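Local coordinates for uncharacterized protein (Bacteroides ovatus, PDB 4IRT), which is of unknown function but, as a BNR-repeat protein with a beta-propeller fold, is a putative neuraminidase that may act on sialylated sugars, at residues A[6-11]-A[402-407]. Residues are numbered along the deposited sequence; the frame is centred on the assembly and turned at random.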
# COMPACT_ATOMS: atom_id res chain seq x y z
N LEU A 6 18.13 -10.60 7.30
CA LEU A 6 16.79 -11.17 7.37
C LEU A 6 16.51 -11.67 8.78
O LEU A 6 17.30 -12.43 9.35
CB LEU A 6 16.67 -12.34 6.41
CG LEU A 6 16.64 -12.10 4.90
CD1 LEU A 6 16.84 -13.46 4.21
CD2 LEU A 6 15.37 -11.44 4.47
N VAL A 7 15.39 -11.23 9.33
CA VAL A 7 14.97 -11.60 10.66
C VAL A 7 13.77 -12.55 10.52
O VAL A 7 12.71 -12.18 10.00
CB VAL A 7 14.56 -10.38 11.46
CG1 VAL A 7 14.09 -10.83 12.83
CG2 VAL A 7 15.72 -9.39 11.55
N GLU A 8 13.95 -13.79 10.94
CA GLU A 8 12.85 -14.74 10.86
C GLU A 8 11.69 -14.31 11.76
O GLU A 8 11.91 -13.86 12.91
CB GLU A 8 13.30 -16.13 11.24
CG GLU A 8 14.17 -16.82 10.23
CD GLU A 8 14.44 -18.28 10.59
OE1 GLU A 8 14.15 -18.68 11.72
OE2 GLU A 8 14.94 -19.02 9.72
N VAL A 9 10.47 -14.46 11.24
CA VAL A 9 9.27 -14.28 12.01
C VAL A 9 8.59 -15.63 12.26
O VAL A 9 8.62 -16.19 13.38
CB VAL A 9 8.28 -13.32 11.31
CG1 VAL A 9 7.04 -13.16 12.17
CG2 VAL A 9 8.93 -11.99 11.02
N GLY A 10 8.03 -16.20 11.20
CA GLY A 10 7.37 -17.49 11.27
C GLY A 10 6.82 -17.89 9.90
O GLY A 10 6.69 -17.07 9.03
N LYS A 11 6.50 -19.16 9.73
CA LYS A 11 5.98 -19.62 8.46
C LYS A 11 4.54 -19.15 8.29
O LYS A 11 3.77 -19.09 9.26
CB LYS A 11 6.07 -21.13 8.38
CG LYS A 11 7.51 -21.59 8.30
CD LYS A 11 7.66 -23.08 8.12
CE LYS A 11 9.13 -23.44 7.84
NZ LYS A 11 9.37 -24.90 7.59
N MSE A 402 8.75 -19.24 5.06
CA MSE A 402 9.12 -18.35 6.17
C MSE A 402 8.85 -16.92 5.82
O MSE A 402 9.16 -16.48 4.73
CB MSE A 402 10.61 -18.54 6.43
CG MSE A 402 11.18 -17.66 7.52
SE MSE A 402 10.40 -18.01 9.25
CE MSE A 402 11.19 -19.79 9.50
N ILE A 403 8.24 -16.20 6.77
CA ILE A 403 8.11 -14.73 6.70
C ILE A 403 9.31 -14.13 7.43
O ILE A 403 9.72 -14.61 8.52
CB ILE A 403 6.81 -14.25 7.34
CG1 ILE A 403 5.61 -14.74 6.51
CG2 ILE A 403 6.78 -12.74 7.44
CD1 ILE A 403 4.31 -14.73 7.30
N TYR A 404 9.90 -13.14 6.79
CA TYR A 404 11.01 -12.38 7.39
C TYR A 404 10.70 -10.91 7.46
O TYR A 404 9.92 -10.38 6.64
CB TYR A 404 12.25 -12.47 6.52
CG TYR A 404 12.70 -13.86 6.17
CD1 TYR A 404 12.21 -14.51 5.05
CD2 TYR A 404 13.65 -14.51 6.94
CE1 TYR A 404 12.64 -15.80 4.73
CE2 TYR A 404 14.11 -15.78 6.63
CZ TYR A 404 13.60 -16.42 5.51
OH TYR A 404 14.03 -17.68 5.21
N VAL A 405 11.35 -10.21 8.39
CA VAL A 405 11.53 -8.79 8.20
C VAL A 405 12.93 -8.59 7.63
O VAL A 405 13.94 -9.00 8.25
CB VAL A 405 11.31 -8.00 9.51
CG1 VAL A 405 11.66 -6.54 9.30
CG2 VAL A 405 9.89 -8.17 9.99
N LEU A 406 13.00 -7.99 6.46
CA LEU A 406 14.26 -7.68 5.85
C LEU A 406 14.65 -6.27 6.27
O LEU A 406 13.97 -5.26 5.92
CB LEU A 406 14.16 -7.83 4.33
CG LEU A 406 15.48 -7.89 3.55
CD1 LEU A 406 15.22 -8.30 2.11
CD2 LEU A 406 16.18 -6.54 3.55
N GLU A 407 15.73 -6.21 7.04
CA GLU A 407 16.26 -4.95 7.56
C GLU A 407 17.30 -4.48 6.55
O GLU A 407 18.39 -5.04 6.45
CB GLU A 407 16.87 -5.18 8.94
CG GLU A 407 15.90 -5.79 9.95
CD GLU A 407 16.47 -5.92 11.36
OE1 GLU A 407 17.70 -6.16 11.51
OE2 GLU A 407 15.69 -5.78 12.32
O HOH W 1 14.29 -19.57 7.01
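Val7 and Val405 form an antiparallel hydrogen-bonded pair, bonded in both directions between segments 6-11 and 402-407, whose N-to-C directions lie 156° apart. Two residues on, Val9 N gives its hydrogen to Ile403 O at 2.8 Å while Ile403 N bonds to Gly10 O, so Val9 and Gly10 share one partner in a classic beta bulge. One face carries Leu6, Glu8, Lys11, Met402, Tyr404 and Leu406. Met402 CG and Leu6 CD1 lie over opposite faces of the Tyr404 ring, both toward the rim. Glu8 runs beside the ring, its CG 3.7 Å from Tyr404 CE2, and a water links Glu8 OE2 to Tyr404 OH. Met402, a selenomethionine, has CG anti to its backbone N (chi1 178°), then bends at chi2 and chi3, bringing SE within 3.6 Å of Gly10 N and CE against the Glu8 carboxylate. A phenylalanine in place of Tyr404 would probably leave the water, and through it Glu8 OE2, without the hydroxyl partner. Leu6 CD2 packs 3.7 Å from Leu406 CG. The face of Val7, Ile403 and Val405 packs on strands 34-40 and 45-52, where Val9 also touches Tyr39; Glu407, crossing Val7 CG2, salt-bridges Arg51. Strand 401-407 also pairs with strand 381-385, consistent with the velcro closure of a beta-propeller, in which the N-terminal strand completes the blade formed by the C-terminal strands.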